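Local structure of B-type Cna protein (Enterococcus faecium, 6FWY) at residues Thr7-Ala12 with Phe247-Arg252; Ile15-Lys20 with Ser39-Asp44; Glu77-Phe82 with Val259-Thr264; Pro155-Ser160 with Ser181-Asn186. The protein is of unknown function but carries a thioester domain of the kind found in bacterial surface proteins, consistent with a role in covalent attachment to host molecules. All blocks are in the same frame, centred on the assembly; numbering follows the deposited sequence.

Contact 1 (Thr7-Ala12 with Phe247-Arg252)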
# COMPACT_ATOMS: atom_id res chain seq x y z
N THR A 7 5.98 8.70 -0.17
CA THR A 7 6.40 9.49 0.97
C THR A 7 6.44 8.58 2.20
O THR A 7 5.47 7.87 2.47
CB THR A 7 5.46 10.70 1.21
OG1 THR A 7 5.47 11.54 0.05
CG2 THR A 7 5.88 11.53 2.41
N LYS A 8 7.56 8.60 2.91
CA LYS A 8 7.73 7.69 4.03
C LYS A 8 7.20 8.32 5.31
O LYS A 8 7.38 9.52 5.52
CB LYS A 8 9.21 7.30 4.18
CG LYS A 8 9.82 6.66 2.94
CD LYS A 8 9.03 5.45 2.44
CE LYS A 8 9.73 4.70 1.31
NZ LYS A 8 9.88 5.54 0.10
N PRO A 9 6.53 7.53 6.16
CA PRO A 9 6.26 8.02 7.51
C PRO A 9 7.56 8.15 8.29
O PRO A 9 8.55 7.55 7.90
CB PRO A 9 5.34 6.96 8.13
CG PRO A 9 5.47 5.77 7.28
CD PRO A 9 6.09 6.14 5.98
N THR A 10 7.57 8.97 9.32
CA THR A 10 8.74 9.16 10.17
C THR A 10 8.69 8.44 11.52
O THR A 10 9.75 8.18 12.11
CB THR A 10 8.99 10.65 10.44
OG1 THR A 10 7.81 11.22 11.03
CG2 THR A 10 9.35 11.38 9.14
N SER A 11 7.49 8.16 12.04
CA SER A 11 7.32 7.42 13.30
C SER A 11 5.89 6.92 13.48
O SER A 11 4.99 7.31 12.75
CB SER A 11 7.70 8.25 14.51
OG SER A 11 6.73 9.27 14.74
N ALA A 12 5.72 6.05 14.47
CA ALA A 12 4.43 5.43 14.78
C ALA A 12 4.37 5.14 16.28
O ALA A 12 5.38 4.89 16.92
CB ALA A 12 4.21 4.15 13.98
N PHE A 247 4.64 -0.44 6.39
CA PHE A 247 5.93 0.11 6.82
C PHE A 247 6.38 -0.51 8.14
O PHE A 247 5.56 -0.88 8.97
CB PHE A 247 5.86 1.63 6.93
CG PHE A 247 5.54 2.31 5.63
CD1 PHE A 247 6.52 2.50 4.67
CD2 PHE A 247 4.25 2.74 5.37
CE1 PHE A 247 6.22 3.11 3.46
CE2 PHE A 247 3.94 3.39 4.17
CZ PHE A 247 4.92 3.58 3.21
N THR A 248 7.69 -0.62 8.31
CA THR A 248 8.28 -1.19 9.52
C THR A 248 8.87 -0.09 10.37
O THR A 248 9.39 0.92 9.85
CB THR A 248 9.41 -2.18 9.19
OG1 THR A 248 10.45 -1.47 8.49
CG2 THR A 248 8.87 -3.32 8.32
N PHE A 249 8.80 -0.30 11.68
CA PHE A 249 9.29 0.64 12.67
C PHE A 249 10.25 0.01 13.68
O PHE A 249 10.14 -1.16 14.03
CB PHE A 249 8.10 1.30 13.37
CG PHE A 249 7.29 2.14 12.44
CD1 PHE A 249 7.67 3.44 12.11
CD2 PHE A 249 6.18 1.59 11.81
CE1 PHE A 249 6.93 4.19 11.24
CE2 PHE A 249 5.44 2.35 10.90
CZ PHE A 249 5.82 3.65 10.63
N ASP A 250 11.17 0.84 14.17
CA ASP A 250 12.34 0.40 14.89
C ASP A 250 12.10 0.33 16.40
O ASP A 250 11.93 1.34 17.04
CB ASP A 250 13.50 1.33 14.54
CG ASP A 250 14.86 0.89 15.11
OD1 ASP A 250 14.97 -0.08 15.88
OD2 ASP A 250 15.82 1.60 14.80
N GLY A 251 12.06 -0.89 16.94
CA GLY A 251 11.97 -1.14 18.38
C GLY A 251 13.27 -0.99 19.17
O GLY A 251 13.26 -1.16 20.39
N ARG A 252 14.36 -0.65 18.49
CA ARG A 252 15.64 -0.23 19.08
C ARG A 252 16.33 -1.35 19.85
O ARG A 252 17.07 -1.09 20.79
CB ARG A 252 15.47 1.01 20.00
CG ARG A 252 14.71 2.18 19.38
CD ARG A 252 14.75 3.40 20.29
NE ARG A 252 13.85 3.25 21.42
CZ ARG A 252 12.53 3.49 21.41
NH1 ARG A 252 11.89 3.95 20.31
NH2 ARG A 252 11.84 3.28 22.53
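Two CH-pi contacts, Pro-9 on Phe-247 and Ala-12 on Phe-249, hold the entering chain to one end of strand 231-250. The ring of Pro-9 presents CD over the centre of the Phe-247 ring, 3.7 Å from its centroid and only 2° off the normal, so that all six ring carbons lie at nearly the same distance from this one methylene. The methyl CB of Ala-12 sits almost as squarely above Phe-249, 3.6 Å from that centroid. Both phenylalanines have CG anti to the carbonyl carbon (chi1 -62° and -65°), which carries the two rings side by side toward the 7-12 chain.

Apolar contacts fill in around these. Pro-9 bridges the pair, its CG lying 3.8 Å from Phe-247 CD2 and 4.0 Å from Phe-249 CZ. The aliphatic run of Lys-8 passes Phe-247 nearly at a right angle, with CD 3.8 Å from CE1, while its bent end turns NZ back to Val-6 O. The backbone of Ser-11 passes close to Phe-249 CE1.

No hydrogen bond joins the two segments. Both pair with strand 67-73, Ala-12 with Leu-68 and Thr-248 with Lys-71, and Thr-7 and Phe-247 pair with strand 258-277, whose Ile-262 packs on Pro-9 and both phenylalanines. The two rings therefore meet both the 7-12 chain and strand 258-277, within one branched or curled antiparallel sheet in which strands 11-21 and 231-250 are both neighbours of strand 67-73.

Contact 2 (Ile15-Lys20 with Ser39-Asp44); sequences IETGVK and SSQFKD
An antiparallel strand pair interrupted by a beta bulge joins residues 15-20 to residues 39-44. Before the bulge, Ile-15 and Lys-43 form a hydrogen-bonded pair, with Ile-15 N 2.8 Å from Lys-43 O and Lys-43 N 2.9 Å from Ile-15 O; Glu-16 and Phe-42 follow as a non-hydrogen-bonded pair. Gln-41 then serves both sides of the irregularity. Its carbonyl O takes a straight bond from Thr-17 N (3.0 Å, 173°), while its own N reaches Val-19 O at 2.8 Å.

The chain turns a corner at Gly-18, and Lys-20 opposite Ser-40 lies two residues out of step with the first pairs. Within this bulge Thr-17 forms an ST turn: OG1, placed between the backbone N and the carbonyl carbon (chi1 65°), accepts from Val-19 N. The same oxygen accepts from Gln-41 NE2 at 2.7 Å, at the end of a fully extended glutamine chain that also passes the methyl CG2 of Val-19. Water 1 accepts from Gly-18 N and lies within bonding distance of Val-19 O and Gln-41 O, at the bulge.

Along the other face, the extended Lys-20 lays CD 3.2 Å from Ser-40 OG. Glu-16 bends at chi2 so that OE1 comes against Ser-40 CB, and OE2 is bonded to Ser-59 OG. The Phe-42 ring turns from the 15-20 chain and meets Phe-14 with the planes at about 90°.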
# COMPACT_ATOMS: atom_id res chain seq x y z
N ILE A 15 -0.54 0.99 20.63
CA ILE A 15 -1.41 0.92 21.80
C ILE A 15 -1.92 -0.51 21.85
O ILE A 15 -2.30 -1.05 20.82
CB ILE A 15 -2.60 1.87 21.65
CG1 ILE A 15 -2.13 3.33 21.55
CG2 ILE A 15 -3.57 1.72 22.81
CD1 ILE A 15 -3.13 4.27 20.90
N GLU A 16 -1.95 -1.10 23.04
CA GLU A 16 -2.51 -2.45 23.27
C GLU A 16 -4.03 -2.41 23.16
O GLU A 16 -4.65 -1.47 23.66
CB GLU A 16 -2.15 -2.94 24.67
CG GLU A 16 -0.64 -3.11 24.95
CD GLU A 16 -0.10 -4.48 24.58
OE1 GLU A 16 -0.57 -5.07 23.57
OE2 GLU A 16 0.80 -4.99 25.27
N THR A 17 -4.63 -3.41 22.51
CA THR A 17 -6.10 -3.51 22.43
C THR A 17 -6.74 -4.20 23.64
O THR A 17 -7.94 -4.11 23.84
CB THR A 17 -6.56 -4.33 21.20
OG1 THR A 17 -6.13 -5.69 21.33
CG2 THR A 17 -6.01 -3.74 19.92
N GLY A 18 -5.95 -4.92 24.42
CA GLY A 18 -6.44 -5.78 25.50
C GLY A 18 -6.54 -7.24 25.10
O GLY A 18 -6.75 -8.07 25.95
N VAL A 19 -6.44 -7.56 23.82
CA VAL A 19 -6.44 -8.93 23.36
C VAL A 19 -5.03 -9.55 23.50
O VAL A 19 -4.04 -8.97 23.07
CB VAL A 19 -6.93 -9.06 21.90
CG1 VAL A 19 -6.76 -10.50 21.38
CG2 VAL A 19 -8.39 -8.58 21.78
N LYS A 20 -4.97 -10.72 24.11
CA LYS A 20 -3.70 -11.44 24.22
C LYS A 20 -3.94 -12.93 24.29
O LYS A 20 -5.03 -13.38 24.65
CB LYS A 20 -2.84 -11.03 25.42
CG LYS A 20 -2.63 -9.57 25.62
CD LYS A 20 -1.97 -9.28 26.96
CE LYS A 20 -1.78 -7.76 27.05
NZ LYS A 20 -0.96 -7.39 28.25
N SER A 39 1.70 -13.54 22.51
CA SER A 39 1.57 -12.25 21.85
C SER A 39 0.45 -11.41 22.45
O SER A 39 -0.52 -11.94 23.02
CB SER A 39 1.33 -12.42 20.36
OG SER A 39 1.69 -11.24 19.67
N SER A 40 0.62 -10.10 22.28
CA SER A 40 -0.39 -9.10 22.64
C SER A 40 -0.81 -8.35 21.39
O SER A 40 0.03 -7.87 20.64
CB SER A 40 0.18 -8.11 23.63
OG SER A 40 0.45 -8.70 24.87
N GLN A 41 -2.11 -8.22 21.18
CA GLN A 41 -2.62 -7.50 20.02
C GLN A 41 -2.46 -5.98 20.26
O GLN A 41 -2.76 -5.46 21.34
CB GLN A 41 -4.07 -7.86 19.77
CG GLN A 41 -4.64 -7.38 18.44
CD GLN A 41 -6.11 -7.70 18.31
OE1 GLN A 41 -6.51 -8.63 17.60
NE2 GLN A 41 -6.92 -6.97 19.06
N PHE A 42 -1.96 -5.29 19.23
CA PHE A 42 -1.80 -3.84 19.28
C PHE A 42 -2.17 -3.17 17.94
O PHE A 42 -2.20 -3.82 16.88
CB PHE A 42 -0.38 -3.46 19.70
CG PHE A 42 0.69 -3.90 18.75
CD1 PHE A 42 1.22 -5.20 18.81
CD2 PHE A 42 1.20 -3.02 17.79
CE1 PHE A 42 2.21 -5.59 17.95
CE2 PHE A 42 2.20 -3.41 16.91
CZ PHE A 42 2.71 -4.70 16.99
N LYS A 43 -2.45 -1.86 18.04
CA LYS A 43 -2.82 -1.01 16.93
C LYS A 43 -1.95 0.23 16.97
O LYS A 43 -1.49 0.64 18.04
CB LYS A 43 -4.26 -0.49 17.11
CG LYS A 43 -5.36 -1.53 17.06
CD LYS A 43 -6.70 -0.92 17.51
CE LYS A 43 -7.85 -1.31 16.59
NZ LYS A 43 -9.07 -0.47 16.86
N ASP A 44 -1.79 0.88 15.82
CA ASP A 44 -1.15 2.19 15.79
C ASP A 44 -2.19 3.24 16.23
O ASP A 44 -3.35 2.90 16.44
CB ASP A 44 -0.46 2.45 14.44
CG ASP A 44 -1.42 2.96 13.34
OD1 ASP A 44 -2.67 2.86 13.48
OD2 ASP A 44 -0.90 3.48 12.32
O HOH W 1 -3.43 -6.20 23.84

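Contact 3 (Glu77-Phe82 with Val259-Thr264)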
# COMPACT_ATOMS: atom_id res chain seq x y z
N GLU A 77 5.20 -9.16 0.17
CA GLU A 77 4.74 -10.27 1.01
C GLU A 77 3.98 -9.74 2.23
O GLU A 77 2.90 -10.21 2.54
CB GLU A 77 5.91 -11.18 1.45
CG GLU A 77 6.67 -11.82 0.28
CD GLU A 77 7.75 -12.80 0.75
OE1 GLU A 77 8.40 -12.55 1.79
OE2 GLU A 77 7.95 -13.85 0.07
N PHE A 78 4.56 -8.75 2.91
CA PHE A 78 3.90 -8.11 4.05
C PHE A 78 2.62 -7.35 3.63
O PHE A 78 1.63 -7.40 4.34
CB PHE A 78 4.86 -7.19 4.82
CG PHE A 78 5.75 -7.93 5.80
CD1 PHE A 78 5.24 -8.35 7.03
CD2 PHE A 78 7.06 -8.25 5.48
CE1 PHE A 78 6.04 -9.08 7.93
CE2 PHE A 78 7.86 -8.99 6.38
CZ PHE A 78 7.36 -9.37 7.61
N TYR A 79 2.63 -6.69 2.48
CA TYR A 79 1.41 -6.07 1.94
C TYR A 79 0.30 -7.09 1.85
O TYR A 79 -0.77 -6.87 2.38
CB TYR A 79 1.66 -5.46 0.55
CG TYR A 79 0.39 -4.97 -0.13
CD1 TYR A 79 -0.23 -3.78 0.26
CD2 TYR A 79 -0.19 -5.71 -1.16
CE1 TYR A 79 -1.40 -3.35 -0.36
CE2 TYR A 79 -1.35 -5.30 -1.79
CZ TYR A 79 -1.96 -4.12 -1.38
OH TYR A 79 -3.09 -3.71 -2.00
N ARG A 80 0.60 -8.23 1.21
CA ARG A 80 -0.39 -9.28 1.04
C ARG A 80 -0.83 -9.93 2.35
O ARG A 80 -1.98 -10.31 2.47
CB ARG A 80 0.13 -10.33 0.06
CG ARG A 80 0.08 -9.85 -1.38
CD ARG A 80 0.30 -10.98 -2.37
NE ARG A 80 1.65 -11.52 -2.29
CZ ARG A 80 2.73 -11.05 -2.92
NH1 ARG A 80 2.67 -9.98 -3.73
NH2 ARG A 80 3.90 -11.68 -2.73
N MET A 81 0.07 -10.03 3.33
CA MET A 81 -0.30 -10.55 4.64
C MET A 81 -1.44 -9.71 5.23
O MET A 81 -2.42 -10.28 5.72
CB MET A 81 0.89 -10.56 5.60
CG MET A 81 0.57 -11.04 7.02
SD MET A 81 1.89 -10.65 8.19
CE MET A 81 1.59 -8.90 8.51
N PHE A 82 -1.31 -8.39 5.17
CA PHE A 82 -2.37 -7.50 5.63
C PHE A 82 -3.64 -7.65 4.80
O PHE A 82 -4.69 -7.84 5.36
CB PHE A 82 -1.91 -6.04 5.64
CG PHE A 82 -1.00 -5.69 6.79
CD1 PHE A 82 -1.53 -5.43 8.05
CD2 PHE A 82 0.36 -5.61 6.62
CE1 PHE A 82 -0.70 -5.09 9.12
CE2 PHE A 82 1.20 -5.29 7.67
CZ PHE A 82 0.67 -5.03 8.92
N VAL A 259 5.35 -3.87 12.06
CA VAL A 259 4.90 -3.53 10.71
C VAL A 259 3.42 -3.16 10.78
O VAL A 259 2.66 -3.75 11.54
CB VAL A 259 5.16 -4.69 9.69
CG1 VAL A 259 4.37 -5.96 10.05
CG2 VAL A 259 4.87 -4.23 8.26
N VAL A 260 3.02 -2.18 9.99
CA VAL A 260 1.66 -1.61 10.04
C VAL A 260 1.36 -0.91 8.71
O VAL A 260 2.25 -0.37 8.08
CB VAL A 260 1.46 -0.65 11.25
CG1 VAL A 260 2.41 0.52 11.20
CG2 VAL A 260 0.03 -0.15 11.35
N MET A 261 0.10 -0.97 8.29
CA MET A 261 -0.37 -0.30 7.10
C MET A 261 -0.56 1.18 7.43
O MET A 261 -1.25 1.51 8.38
CB MET A 261 -1.69 -0.90 6.62
CG MET A 261 -1.55 -2.35 6.15
SD MET A 261 -0.59 -2.58 4.63
CE MET A 261 -1.85 -2.26 3.42
N ILE A 262 0.08 2.04 6.65
CA ILE A 262 -0.07 3.48 6.80
C ILE A 262 -0.49 4.14 5.49
O ILE A 262 0.09 3.88 4.43
CB ILE A 262 1.23 4.12 7.33
CG1 ILE A 262 1.53 3.54 8.73
CG2 ILE A 262 1.11 5.65 7.39
CD1 ILE A 262 2.84 3.98 9.31
N THR A 263 -1.49 5.00 5.59
CA THR A 263 -1.94 5.84 4.48
C THR A 263 -0.94 6.99 4.35
O THR A 263 -0.69 7.70 5.31
CB THR A 263 -3.39 6.33 4.73
OG1 THR A 263 -4.24 5.19 4.88
CG2 THR A 263 -3.93 7.21 3.59
N THR A 264 -0.34 7.11 3.18
CA THR A 264 0.60 8.19 2.87
C THR A 264 0.36 8.67 1.43
O THR A 264 -0.62 8.27 0.80
CB THR A 264 2.07 7.74 3.11
OG1 THR A 264 2.97 8.84 2.90
CG2 THR A 264 2.44 6.52 2.18
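Phe-82 is clasped between two methionines, Met-261 from the strand on one face and its own neighbour Met-81 on the other. Met-261 CG comes in 3.4 Å from Phe-82 CG and makes a CH-pi contact over the face, toward the rim of the ring, 3.7 Å from the centroid and 23° off the normal. The two side chains run alongside each other, pointing opposite ways. Bends at chi2 and chi3 fold the methionine along the ring, which puts SD 4.3 Å from the centroid and obliquely placed, a Met-aromatic contact, and swings CE on to Tyr-79 CD1 at 3.9 Å. On the opposite face Met-81 CE stands 3.7 Å above the ring plane.

The far edge of the same ring is turned to the strand backbone: Val-259 O lies in the ring plane, 3.5 Å from CZ. Val-259 CG2 packs on CE2, and CG1 wedges between Phe-82 and Phe-78, reaching Phe-78 CD1 at 3.9 Å. The axes of segments 77-82 and 259-264 run at 83° to each other. Phe-78 and Met-81 also pack on helix 99-113.

With no hydrogen bond between the segments, helix and sheet are held by CH-pi, sulfur-aromatic and other apolar contacts, and covering both faces probably restricts rotation of the Phe-82 ring.

Contact 4 (Pro155-Ser160 with Ser181-Asn186)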
# COMPACT_ATOMS: atom_id res chain seq x y z
N PRO A 155 1.11 -3.09 -3.69
CA PRO A 155 0.58 -1.73 -3.50
C PRO A 155 0.85 -0.76 -4.68
O PRO A 155 0.72 0.46 -4.51
CB PRO A 155 1.30 -1.27 -2.23
CG PRO A 155 2.61 -1.97 -2.28
CD PRO A 155 2.34 -3.32 -2.89
N ASN A 156 1.21 -1.28 -5.84
CA ASN A 156 1.52 -0.49 -7.02
C ASN A 156 0.41 0.53 -7.38
O ASN A 156 -0.77 0.21 -7.35
CB ASN A 156 1.80 -1.42 -8.22
CG ASN A 156 2.09 -0.65 -9.51
OD1 ASN A 156 3.13 -0.04 -9.64
ND2 ASN A 156 1.15 -0.68 -10.46
N THR A 157 0.84 1.75 -7.68
CA THR A 157 -0.01 2.80 -8.20
C THR A 157 0.05 2.73 -9.72
O THR A 157 1.13 2.83 -10.30
CB THR A 157 0.45 4.19 -7.69
OG1 THR A 157 0.22 4.27 -6.28
CG2 THR A 157 -0.33 5.34 -8.37
N GLU A 158 -1.10 2.50 -10.34
CA GLU A 158 -1.24 2.60 -11.79
C GLU A 158 -1.61 4.05 -12.10
O GLU A 158 -2.48 4.63 -11.42
CB GLU A 158 -2.36 1.69 -12.31
CG GLU A 158 -2.20 0.20 -12.01
CD GLU A 158 -3.47 -0.61 -12.31
OE1 GLU A 158 -4.53 0.01 -12.62
OE2 GLU A 158 -3.43 -1.88 -12.26
N PHE A 159 -0.97 4.63 -13.10
CA PHE A 159 -1.34 5.96 -13.60
C PHE A 159 -1.04 6.09 -15.09
O PHE A 159 0.05 5.76 -15.54
CB PHE A 159 -0.62 7.05 -12.80
CG PHE A 159 -0.84 8.44 -13.34
CD1 PHE A 159 -2.13 8.91 -13.60
CD2 PHE A 159 0.23 9.27 -13.57
CE1 PHE A 159 -2.34 10.19 -14.09
CE2 PHE A 159 0.04 10.54 -14.07
CZ PHE A 159 -1.26 11.02 -14.32
N SER A 160 -2.03 6.58 -15.83
CA SER A 160 -1.87 6.80 -17.26
C SER A 160 -2.66 8.01 -17.75
O SER A 160 -3.74 8.33 -17.23
CB SER A 160 -2.29 5.56 -18.03
OG SER A 160 -3.67 5.31 -17.84
N SER A 181 -6.33 5.85 -12.95
CA SER A 181 -5.55 5.43 -11.79
C SER A 181 -6.36 4.49 -10.90
O SER A 181 -7.58 4.60 -10.82
CB SER A 181 -5.09 6.64 -10.98
OG SER A 181 -4.18 6.26 -9.95
N ASN A 182 -5.66 3.59 -10.23
CA ASN A 182 -6.26 2.77 -9.18
C ASN A 182 -6.17 3.42 -7.78
O ASN A 182 -6.55 2.79 -6.81
CB ASN A 182 -5.66 1.37 -9.16
CG ASN A 182 -4.21 1.36 -8.72
OD1 ASN A 182 -3.51 2.37 -8.81
ND2 ASN A 182 -3.75 0.20 -8.26
N LYS A 183 -5.68 4.66 -7.70
CA LYS A 183 -5.65 5.41 -6.44
C LYS A 183 -6.37 6.75 -6.63
O LYS A 183 -6.47 7.25 -7.73
CB LYS A 183 -4.21 5.65 -5.98
CG LYS A 183 -3.32 4.41 -5.88
CD LYS A 183 -3.77 3.45 -4.79
CE LYS A 183 -2.99 2.13 -4.82
NZ LYS A 183 -1.52 2.32 -4.65
N THR A 184 -6.87 7.31 -5.53
CA THR A 184 -7.55 8.60 -5.55
C THR A 184 -6.52 9.73 -5.34
O THR A 184 -5.51 9.56 -4.63
CB THR A 184 -8.69 8.69 -4.49
OG1 THR A 184 -8.14 8.79 -3.16
CG2 THR A 184 -9.60 7.44 -4.53
N GLY A 185 -6.80 10.87 -5.99
CA GLY A 185 -5.92 12.03 -5.97
C GLY A 185 -6.12 12.88 -7.21
O GLY A 185 -7.24 12.99 -7.71
N ASN A 186 -5.04 13.49 -7.70
CA ASN A 186 -5.07 14.30 -8.94
C ASN A 186 -3.71 14.25 -9.60
O ASN A 186 -2.79 13.63 -9.08
CB ASN A 186 -5.50 15.77 -8.65
CG ASN A 186 -4.59 16.48 -7.67
OD1 ASN A 186 -3.38 16.28 -7.65
ND2 ASN A 186 -5.18 17.33 -6.87
O HOH W 2 -5.12 -2.19 -9.52
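Lys-183, Asn-182 and Ser-181 each reach back to the 155-160 chain with a polar side chain, and the inner part of the contact is a dense set of hydrogen bonds. The lysine, bent at chi2 and chi4, curls its NZ to Pro-155 O at 2.9 Å, approaching from above the carbonyl plane, and to Thr-157 OG1 at 3.1 Å. Thr-243 OG1 is a third partner of the ammonium group, while Thr-157 OG1 is also bonded to Glu-266, whose carboxylate would probably offset some of the lysine's charge. Ser-181 OG has two partners. It lies 2.8 Å from Glu-158 O, to which it donates nearly in line with the C=O bond (171°), and accepts from Lys-183 N, closing an ST turn.

The amide of Asn-182 spans Thr-157 much as a strand backbone would. ND2 gives a straight, in-plane bond to Asn-156 O (3.1 Å, 173°), and OD1 receives Glu-158 N at 2.9 Å from above the carbonyl plane.

Outward, the contact slackens. The extended Glu-158 lays its carboxylate over the Asn-182 amide, the planes 13° apart and stacked, with CD 4.1 Å from ND2. Water 2 accepts from ND2 and gives only a weak bond to Glu-158 OE2 on this solvent-facing side.

Just beyond Ser-181 the chain leaves the five-stranded sheet of 172-181 and enters strand 185-191 of the larger sheet, a passage between facing sheets as in beta sandwiches.

How the contacts relate
Strand 258-277, part of contact 3, is touched by the other three contacts. Contact 3 meets contact 1 along it: Phe-247 N bonds to Val-260 O (2.9 Å), Thr-7 O lies 2.7 Å from Thr-264 OG1, and Phe-249 CZ packs 3.3 Å from Ile-262 CD1. Their centres are about 12 Å apart, and their segments alternate along the chain. Contact 2, about 18 Å centre to centre from contact 1, continues the same N-terminal strand, 11-21, and touches contact 3 through Asp-44 on Val-260. Contact 4 reaches contact 3 through Pro-155 on Tyr-79, yet its centre is about 32 Å from that of contact 2, which lies farther from the centre of the chain (about 22 Å against 11 Å).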